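Local coordinates for ethylbenzene dehydrogenase alpha-subunit (Aromatoleum aromaticum, PDB 2IVF), which belongs to the molybdopterin oxidoreductase family and holds a molybdenum atom, an iron/sulfur cluster and the dinucleotides MGD and MD1, at residues W158-W163 with P681-E686; W200-R205 with D689-I694; S173-F178 with K696-R701. One frame throughout, in Å; residues are numbered along the deposited sequence.

How the contacts relate
From the N terminus, the chain passes strand 158-160, enters helix 163-181 and then helix 197-210. Some five hundred residues later it returns through the loop 681-686 into helix 687-704; the loop faces strand 158-160 and the start of helix 163-181, and helix 687-704 meets helices 163-181 and 197-210. Contact 1 closes a loop from 158-163 to 681-686 and crosses contacts 2 and 3, their segments alternating along the chain. Contact 3 closes 173-178 onto 696-701, and contact 2, inside that span, closes 200-205 onto 689-694. Contacts 1 and 2 touch by packing, as do contacts 2 and 3. Together they tie an edge strand and two helices to helix 687-704 and the loop before it.

Contact 1: W158-W163 with P681-E686; sequences WKRVSW and PGECRE
Arg160 reaches Glu683 on a fully stretched side chain, its CG anti to the backbone N (chi1 180°), while Trp163 and Arg685 both carry CG anti to their own carbonyl carbons, which brings indole and guanidinium chain together. Arg160 NH2 makes a salt bridge to Glu683 OE2 at 2.8 Å; the oxygen lies in the guanidinium plane, yet the nitrogen approaches from above the carboxylate plane. The other oxygen, Glu683 OE1, accepts from two waters. One, 2.9 Å from OE1, also binds Arg160 NE and Val161 O; the second links OE1 to Trp163 N, 2.9 Å from that nitrogen. The carboxylate is thus fixed by one direct and two bridged links to 158-163. At the indole edge, Trp163 NE1 donates to Glu683 O at 2.7 Å, in the carbonyl plane, with an N-H...O angle of 152°. Arg685 runs over one face of the same ring: its CD is 3.4 Å from the centroid of the Trp163 six-membered ring, a CH-pi contact, and its CZ 4.2 Å from the centroid of the five-membered ring. The latter, 12° off the ring normal, meets the criterion for cation-pi, although the guanidinium stands steeply to the ring. Arg685 NH1 has its salt-bridge partner in Asp689. Strand 158-160, at the edge of a mixed sheet, pairs Lys159 with Lys148, whereas Arg685 hydrogen-bonds by its backbone to Pro651. Ser162 N-caps helix 163-181, its OG bonded to Glu165 N. Trp163, first residue of that helix, touches Leu650 of strand 648-651, and Ala690 and Leu693 of helix 687-704.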
loop_
_atom_site.group_PDB
_atom_site.type_symbol
_atom_site.label_atom_id
_atom_site.label_comp_id
_atom_site.label_asym_id
_atom_site.label_seq_id
_atom_site.Cartn_x
_atom_site.Cartn_y
_atom_site.Cartn_z
ATOM N N TRP A 158 31.143 2.444 -2.194
ATOM C CA TRP A 158 30.887 3.375 -3.262
ATOM C C TRP A 158 31.689 4.655 -3.114
ATOM O O TRP A 158 32.102 5.056 -2.018
ATOM C CB TRP A 158 29.409 3.777 -3.195
ATOM C CG TRP A 158 28.411 2.689 -3.356
ATOM C CD1 TRP A 158 27.616 2.130 -2.386
ATOM C CD2 TRP A 158 28.019 2.085 -4.593
ATOM N NE1 TRP A 158 26.766 1.200 -2.955
ATOM C CE2 TRP A 158 26.990 1.165 -4.308
ATOM C CE3 TRP A 158 28.431 2.249 -5.923
ATOM C CZ2 TRP A 158 26.382 0.426 -5.287
ATOM C CZ3 TRP A 158 27.835 1.492 -6.900
ATOM C CH2 TRP A 158 26.815 0.596 -6.582
ATOM N N LYS A 159 31.938 5.303 -4.242
ATOM C CA LYS A 159 32.460 6.665 -4.250
ATOM C C LYS A 159 31.662 7.523 -5.220
ATOM O O LYS A 159 31.099 7.038 -6.217
ATOM C CB LYS A 159 33.933 6.659 -4.621
ATOM C CG LYS A 159 34.238 6.529 -6.107
ATOM C CD LYS A 159 35.737 6.400 -6.315
ATOM C CE LYS A 159 36.093 5.994 -7.737
ATOM N NZ LYS A 159 37.558 5.900 -7.933
ATOM N N ARG A 160 31.541 8.790 -4.866
ATOM C CA ARG A 160 30.897 9.742 -5.712
ATOM C C ARG A 160 31.820 10.015 -6.895
ATOM O O ARG A 160 33.027 10.144 -6.720
ATOM C CB ARG A 160 30.752 11.033 -4.937
ATOM C CG ARG A 160 30.099 12.148 -5.694
ATOM C CD ARG A 160 30.172 13.428 -4.880
ATOM N NE ARG A 160 29.595 14.556 -5.623
ATOM C CZ ARG A 160 29.517 15.808 -5.157
ATOM N NH1 ARG A 160 29.955 16.118 -3.933
ATOM N NH2 ARG A 160 28.985 16.763 -5.919
ATOM N N VAL A 161 31.244 10.129 -8.092
ATOM C CA VAL A 161 31.965 10.619 -9.268
ATOM C C VAL A 161 31.067 11.617 -9.983
ATOM O O VAL A 161 29.902 11.734 -9.619
ATOM C CB VAL A 161 32.282 9.463 -10.221
ATOM C CG1 VAL A 161 33.151 8.427 -9.504
ATOM C CG2 VAL A 161 30.983 8.832 -10.704
ATOM N N SER A 162 31.593 12.278 -11.012
ATOM C CA SER A 162 30.831 13.230 -11.777
ATOM C C SER A 162 29.951 12.488 -12.749
ATOM O O SER A 162 30.240 11.344 -13.126
ATOM C CB SER A 162 31.705 14.195 -12.551
ATOM O OG SER A 162 32.488 13.524 -13.539
ATOM N N TRP A 163 28.885 13.151 -13.180
ATOM C CA TRP A 163 28.071 12.625 -14.268
ATOM C C TRP A 163 28.954 12.381 -15.502
ATOM O O TRP A 163 28.775 11.446 -16.253
ATOM C CB TRP A 163 26.964 13.599 -14.632
ATOM C CG TRP A 163 25.751 13.413 -13.881
ATOM C CD1 TRP A 163 25.378 14.071 -12.765
ATOM C CD2 TRP A 163 24.721 12.496 -14.183
ATOM N NE1 TRP A 163 24.164 13.604 -12.318
ATOM C CE2 TRP A 163 23.728 12.643 -13.196
ATOM C CE3 TRP A 163 24.532 11.557 -15.201
ATOM C CZ2 TRP A 163 22.560 11.895 -13.199
ATOM C CZ3 TRP A 163 23.370 10.821 -15.210
ATOM C CH2 TRP A 163 22.398 10.987 -14.212
ATOM N N PRO A 681 17.227 17.237 -5.885
ATOM C CA PRO A 681 18.359 17.536 -5.009
ATOM C C PRO A 681 19.664 17.029 -5.574
ATOM O O PRO A 681 19.662 16.179 -6.463
ATOM C CB PRO A 681 18.052 16.739 -3.756
ATOM C CG PRO A 681 17.276 15.530 -4.244
ATOM C CD PRO A 681 16.558 15.978 -5.507
ATOM N N GLY A 682 20.764 17.511 -4.998
ATOM C CA GLY A 682 22.104 17.015 -5.314
ATOM C C GLY A 682 22.321 17.122 -6.811
ATOM O O GLY A 682 22.121 18.179 -7.386
ATOM N N GLU A 683 22.693 16.024 -7.447
ATOM C CA GLU A 683 22.878 16.037 -8.897
ATOM C C GLU A 683 21.909 15.092 -9.589
ATOM O O GLU A 683 22.224 14.493 -10.640
ATOM C CB GLU A 683 24.335 15.721 -9.256
ATOM C CG GLU A 683 25.296 16.774 -8.705
ATOM C CD GLU A 683 26.752 16.377 -8.885
ATOM O OE1 GLU A 683 27.025 15.344 -9.521
ATOM O OE2 GLU A 683 27.625 17.105 -8.381
ATOM N N CYS A 684 20.731 14.957 -8.981
ATOM C CA CYS A 684 19.644 14.195 -9.568
ATOM C C CYS A 684 19.223 14.762 -10.911
ATOM O O CYS A 684 18.990 15.942 -11.042
ATOM C CB CYS A 684 18.445 14.188 -8.629
ATOM S SG CYS A 684 18.727 13.153 -7.190
ATOM N N ARG A 685 19.114 13.901 -11.913
ATOM C CA ARG A 685 18.697 14.319 -13.250
ATOM C C ARG A 685 17.398 13.617 -13.659
ATOM O O ARG A 685 17.061 12.555 -13.134
ATOM C CB ARG A 685 19.756 13.944 -14.265
ATOM C CG ARG A 685 20.994 14.799 -14.232
ATOM C CD ARG A 685 21.868 14.494 -15.381
ATOM N NE ARG A 685 23.151 15.180 -15.256
ATOM C CZ ARG A 685 23.555 16.164 -16.040
ATOM N NH1 ARG A 685 22.786 16.625 -17.023
ATOM N NH2 ARG A 685 24.734 16.708 -15.822
ATOM N N GLU A 686 16.657 14.234 -14.576
ATOM C CA GLU A 686 15.540 13.546 -15.206
ATOM C C GLU A 686 16.120 12.444 -16.053
ATOM O O GLU A 686 17.200 12.589 -16.618
ATOM C CB GLU A 686 14.713 14.484 -16.087
ATOM C CG GLU A 686 14.208 15.695 -15.335
ATOM C CD GLU A 686 13.570 16.771 -16.149
ATOM O OE1 GLU A 686 13.948 17.007 -17.346
ATOM O OE2 GLU A 686 12.715 17.463 -15.507
HETATM O O HOH W 1 29.355 14.185 -8.341
HETATM O O HOH W 2 28.516 15.814 -12.004
#

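Contact 2: W200-R205 with D689-I694; sequences WGAGFR and DAIALI
Ala202 and Ile691 bring together two helices; among the backbone bonds within the two segments, the shortest are Arg205 N to Gly201 O and Leu693 N to Asp689 O, both 2.8 Å. No hydrogen bond crosses between the segments, and the contact itself is apolar. Ile691 carries it with a single methyl. Its CG1 is anti to the carbonyl carbon (chi1 -71°), and the chain continues extended, so that CD1 is the atom that arrives at the other helix. CD1 stands 3.5 Å from Ala202 CB, a close approach for two methyl carbons, and 3.7 Å from Gly203 N. The second approach is to the backbone N of a glycine. The other branch, Ile691 CG2, passes 4.1 Å from Ala202 O. The small residues Ala202 and Gly203 are consistent with the close backbones: Ala202 CA and Ile691 CA are the nearest pair across the segments, at 6.7 Å. All three touching residues are buried. The side chain of Ile691 is about 9 Å from the bound MD1, near the cofactor but not touching it. Phe727 of helix 723-727 touches both Ala202 and Ile691, and its carbonyl O accepts from Arg205 NE. Helix 687-704 meanwhile rests on strand 631-636, with Ile691 on Leu635 and Ile694 on Phe633.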
loop_
_atom_site.group_PDB
_atom_site.type_symbol
_atom_site.label_atom_id
_atom_site.label_comp_id
_atom_site.label_asym_id
_atom_site.label_seq_id
_atom_site.Cartn_x
_atom_site.Cartn_y
_atom_site.Cartn_z
ATOM N N TRP A 200 10.323 5.914 -19.329
ATOM C CA TRP A 200 10.091 4.669 -20.096
ATOM C C TRP A 200 10.348 4.926 -21.594
ATOM O O TRP A 200 11.125 4.195 -22.272
ATOM C CB TRP A 200 8.671 4.093 -19.853
ATOM C CG TRP A 200 8.604 2.720 -20.429
ATOM C CD1 TRP A 200 8.877 1.546 -19.795
ATOM C CD2 TRP A 200 8.403 2.391 -21.804
ATOM N NE1 TRP A 200 8.776 0.499 -20.673
ATOM C CE2 TRP A 200 8.485 0.990 -21.911
ATOM C CE3 TRP A 200 8.054 3.134 -22.928
ATOM C CZ2 TRP A 200 8.295 0.315 -23.111
ATOM C CZ3 TRP A 200 7.917 2.443 -24.173
ATOM C CH2 TRP A 200 8.025 1.055 -24.220
ATOM N N GLY A 201 9.695 5.961 -22.110
ATOM C CA GLY A 201 9.998 6.468 -23.442
ATOM C C GLY A 201 11.469 6.640 -23.711
ATOM O O GLY A 201 11.978 6.164 -24.712
ATOM N N ALA A 202 12.178 7.314 -22.812
ATOM C CA ALA A 202 13.634 7.502 -22.979
ATOM C C ALA A 202 14.388 6.172 -23.143
ATOM O O ALA A 202 15.150 5.986 -24.092
ATOM C CB ALA A 202 14.166 8.261 -21.787
ATOM N N GLY A 203 14.144 5.236 -22.228
ATOM C CA GLY A 203 14.874 3.960 -22.198
ATOM C C GLY A 203 14.574 3.149 -23.443
ATOM O O GLY A 203 15.466 2.579 -24.071
ATOM N N PHE A 204 13.304 3.127 -23.819
ATOM C CA PHE A 204 12.897 2.423 -25.034
ATOM C C PHE A 204 13.472 3.063 -26.296
ATOM O O PHE A 204 13.976 2.376 -27.201
ATOM C CB PHE A 204 11.379 2.374 -25.091
ATOM C CG PHE A 204 10.834 1.841 -26.378
ATOM C CD1 PHE A 204 11.265 0.621 -26.890
ATOM C CD2 PHE A 204 9.873 2.554 -27.073
ATOM C CE1 PHE A 204 10.764 0.124 -28.078
ATOM C CE2 PHE A 204 9.365 2.058 -28.290
ATOM C CZ PHE A 204 9.833 0.850 -28.792
ATOM N N ARG A 205 13.423 4.394 -26.338
ATOM C CA ARG A 205 13.922 5.137 -27.470
ATOM C C ARG A 205 15.425 4.869 -27.615
ATOM O O ARG A 205 15.956 4.670 -28.709
ATOM C CB ARG A 205 13.626 6.617 -27.248
ATOM C CG ARG A 205 13.968 7.523 -28.409
ATOM C CD ARG A 205 13.480 8.947 -28.105
ATOM N NE ARG A 205 13.764 9.779 -29.248
ATOM C CZ ARG A 205 13.025 9.821 -30.349
ATOM N NH1 ARG A 205 11.940 9.090 -30.458
ATOM N NH2 ARG A 205 13.392 10.582 -31.339
ATOM N N ASP A 689 17.081 13.248 -19.723
ATOM C CA ASP A 689 18.320 14.028 -19.746
ATOM C C ASP A 689 19.550 13.139 -19.482
ATOM O O ASP A 689 20.529 13.181 -20.237
ATOM C CB ASP A 689 18.238 15.135 -18.699
ATOM C CG ASP A 689 19.520 15.896 -18.582
ATOM O OD1 ASP A 689 20.075 16.280 -19.633
ATOM O OD2 ASP A 689 19.950 16.096 -17.436
ATOM N N ALA A 690 19.449 12.287 -18.457
ATOM C CA ALA A 690 20.481 11.267 -18.139
ATOM C C ALA A 690 20.811 10.399 -19.328
ATOM O O ALA A 690 22.000 10.236 -19.665
ATOM C CB ALA A 690 20.018 10.382 -16.966
ATOM N N ILE A 691 19.770 9.886 -19.987
ATOM C CA ILE A 691 19.937 9.037 -21.164
ATOM C C ILE A 691 20.439 9.822 -22.338
ATOM O O ILE A 691 21.299 9.360 -23.125
ATOM C CB ILE A 691 18.632 8.302 -21.513
ATOM C CG1 ILE A 691 18.371 7.235 -20.446
ATOM C CG2 ILE A 691 18.719 7.668 -22.948
ATOM C CD1 ILE A 691 16.931 6.763 -20.296
ATOM N N ALA A 692 19.957 11.051 -22.472
ATOM C CA ALA A 692 20.470 11.909 -23.517
ATOM C C ALA A 692 21.990 12.072 -23.357
ATOM O O ALA A 692 22.753 11.976 -24.335
ATOM C CB ALA A 692 19.732 13.287 -23.491
ATOM N N LEU A 693 22.426 12.294 -22.115
ATOM C CA LEU A 693 23.827 12.527 -21.811
ATOM C C LEU A 693 24.660 11.285 -22.091
ATOM O O LEU A 693 25.711 11.390 -22.674
ATOM C CB LEU A 693 24.012 12.945 -20.353
ATOM C CG LEU A 693 25.452 13.227 -19.865
ATOM C CD1 LEU A 693 26.220 14.210 -20.787
ATOM C CD2 LEU A 693 25.304 13.782 -18.450
ATOM N N ILE A 694 24.154 10.124 -21.688
ATOM C CA ILE A 694 24.819 8.865 -22.048
ATOM C C ILE A 694 25.007 8.782 -23.559
ATOM O O ILE A 694 26.137 8.561 -24.075
ATOM C CB ILE A 694 24.037 7.634 -21.557
ATOM C CG1 ILE A 694 24.084 7.577 -20.031
ATOM C CG2 ILE A 694 24.629 6.369 -22.211
ATOM C CD1 ILE A 694 23.148 6.589 -19.361
#

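Contact 3: S173-F178 with K696-R701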
loop_
_atom_site.group_PDB
_atom_site.type_symbol
_atom_site.label_atom_id
_atom_site.label_comp_id
_atom_site.label_asym_id
_atom_site.label_seq_id
_atom_site.Cartn_x
_atom_site.Cartn_y
_atom_site.Cartn_z
ATOM N N SER A 173 31.577 1.347 -22.158
ATOM C CA SER A 173 31.191 -0.072 -22.081
ATOM C C SER A 173 30.222 -0.447 -23.238
ATOM O O SER A 173 30.297 -1.546 -23.817
ATOM C CB SER A 173 30.585 -0.404 -20.732
ATOM O OG SER A 173 29.249 0.077 -20.680
ATOM N N ILE A 174 29.328 0.486 -23.589
ATOM C CA ILE A 174 28.436 0.312 -24.752
ATOM C C ILE A 174 29.234 0.146 -26.054
ATOM O O ILE A 174 29.017 -0.775 -26.850
ATOM C CB ILE A 174 27.422 1.493 -24.855
ATOM C CG1 ILE A 174 26.446 1.466 -23.678
ATOM C CG2 ILE A 174 26.664 1.448 -26.162
ATOM C CD1 ILE A 174 25.534 2.723 -23.601
ATOM N N ILE A 175 30.164 1.063 -26.263
ATOM C CA ILE A 175 31.069 1.012 -27.383
ATOM C C ILE A 175 31.854 -0.287 -27.401
ATOM O O ILE A 175 31.902 -0.959 -28.421
ATOM C CB ILE A 175 32.029 2.192 -27.350
ATOM C CG1 ILE A 175 31.246 3.494 -27.567
ATOM C CG2 ILE A 175 33.070 2.069 -28.430
ATOM C CD1 ILE A 175 32.038 4.746 -27.363
ATOM N N ASP A 176 32.453 -0.651 -26.274
ATOM C CA ASP A 176 33.269 -1.889 -26.217
ATOM C C ASP A 176 32.447 -3.107 -26.710
ATOM O O ASP A 176 32.879 -3.911 -27.519
ATOM C CB ASP A 176 33.696 -2.149 -24.768
ATOM C CG ASP A 176 34.796 -1.211 -24.283
ATOM O OD1 ASP A 176 35.455 -0.555 -25.083
ATOM O OD2 ASP A 176 34.977 -1.134 -23.055
ATOM N N SER A 177 31.220 -3.211 -26.224
ATOM C CA SER A 177 30.396 -4.389 -26.545
ATOM C C SER A 177 29.884 -4.359 -27.987
ATOM O O SER A 177 29.865 -5.380 -28.688
ATOM C CB SER A 177 29.264 -4.499 -25.556
ATOM O OG SER A 177 28.405 -5.565 -25.925
ATOM N N PHE A 178 29.511 -3.170 -28.456
ATOM C CA PHE A 178 29.102 -3.004 -29.853
ATOM C C PHE A 178 30.237 -3.339 -30.812
ATOM O O PHE A 178 30.009 -3.988 -31.809
ATOM C CB PHE A 178 28.600 -1.590 -30.112
ATOM C CG PHE A 178 27.227 -1.316 -29.535
ATOM C CD1 PHE A 178 26.667 -2.145 -28.547
ATOM C CD2 PHE A 178 26.516 -0.217 -29.955
ATOM C CE1 PHE A 178 25.416 -1.887 -27.999
ATOM C CE2 PHE A 178 25.267 0.056 -29.444
ATOM C CZ PHE A 178 24.708 -0.777 -28.440
ATOM N N LYS A 696 25.064 11.235 -25.830
ATOM C CA LYS A 696 26.014 12.244 -26.293
ATOM C C LYS A 696 27.416 11.708 -26.063
ATOM O O LYS A 696 28.263 11.707 -26.962
ATOM C CB LYS A 696 25.779 13.537 -25.499
ATOM C CG LYS A 696 26.610 14.766 -25.898
ATOM C CD LYS A 696 26.365 15.920 -24.920
ATOM C CE LYS A 696 27.265 17.148 -25.150
ATOM N NZ LYS A 696 28.647 17.068 -24.478
ATOM N N LYS A 697 27.631 11.178 -24.859
ATOM C CA LYS A 697 28.926 10.591 -24.485
ATOM C C LYS A 697 29.303 9.416 -25.349
ATOM O O LYS A 697 30.452 9.265 -25.684
ATOM C CB LYS A 697 28.916 10.150 -23.031
ATOM C CG LYS A 697 28.955 11.307 -22.059
ATOM C CD LYS A 697 30.330 11.892 -21.969
ATOM C CE LYS A 697 30.332 13.173 -21.168
ATOM N NZ LYS A 697 31.458 14.058 -21.569
ATOM N N VAL A 698 28.338 8.589 -25.717
ATOM C CA VAL A 698 28.599 7.509 -26.651
ATOM C C VAL A 698 29.176 8.069 -27.956
ATOM O O VAL A 698 30.202 7.590 -28.441
ATOM C CB VAL A 698 27.339 6.676 -26.905
ATOM C CG1 VAL A 698 27.482 5.824 -28.088
ATOM C CG2 VAL A 698 27.005 5.845 -25.667
ATOM N N GLY A 699 28.523 9.096 -28.489
ATOM C CA GLY A 699 29.005 9.786 -29.665
ATOM C C GLY A 699 30.390 10.384 -29.466
ATOM O O GLY A 699 31.279 10.172 -30.284
ATOM N N GLU A 700 30.573 11.124 -28.376
ATOM C CA GLU A 700 31.824 11.855 -28.114
ATOM C C GLU A 700 32.979 10.858 -27.902
ATOM O O GLU A 700 34.049 11.011 -28.479
ATOM C CB GLU A 700 31.671 12.760 -26.882
ATOM C CG GLU A 700 30.801 14.018 -27.115
ATOM C CD GLU A 700 30.585 14.870 -25.860
ATOM O OE1 GLU A 700 31.043 14.466 -24.765
ATOM O OE2 GLU A 700 29.939 15.946 -25.970
ATOM N N ARG A 701 32.719 9.831 -27.088
ATOM C CA ARG A 701 33.715 8.812 -26.766
ATOM C C ARG A 701 34.051 8.015 -28.013
ATOM O O ARG A 701 35.232 7.743 -28.296
ATOM C CB ARG A 701 33.224 7.896 -25.635
ATOM C CG ARG A 701 32.963 8.623 -24.267
ATOM C CD ARG A 701 34.235 9.244 -23.727
ATOM N NE ARG A 701 35.190 8.159 -23.577
ATOM C CZ ARG A 701 36.474 8.207 -23.900
ATOM N NH1 ARG A 701 37.044 9.308 -24.386
ATOM N NH2 ARG A 701 37.201 7.114 -23.752
#
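A crossed helix pair forms this contact: Ile174 and Ile175 of helix 163-181 meet Val698 and Arg701 of helix 687-704. The axes of the two short segments approach to 10.1 Å and cross at -63°, consistent with the small touching patch about Ile175 and Val698, whose CA atoms are 7.0 Å apart. Ile175 does most of the reaching. Its chi2 of 172° extends CD1 across the gap, where it lies 3.6 Å from Val698 O and 3.8 Å from Arg701 CB. This methyl therefore sits against the backbone of the opposite helix as well as against the root of an arginine side chain, which it crosses at about a right angle. Ile174, one residue earlier, sends its own CD1 to Val698 CG2 at 4.0 Å, again with the two side chains crossing steeply. The valine is consequently met at CG2 by Ile174 and at its carbonyl O by Ile175. In the fold, the pair belongs to the helical layer packed against the mixed sheet, for Ile174 also touches Val602 of strand 602-606, while Val698 touches Leu723 of helix 723-727. Charged groups flank the patch on the Arg701 side. Arg701 is bent at chi2 and chi3, near -60° at each, which turns its end away from Ile175; its NH2 forms a salt bridge with Asp172, a second tie to helix 163-181. Within helix 687-704, Lys697 NZ donates to Glu700 OE1 at 3.2 Å, nearly along the C-O axis of the carboxylate, in a salt bridge. Lys697 NZ also has a salt-bridge partner in Asp164, near the start of helix 163-181.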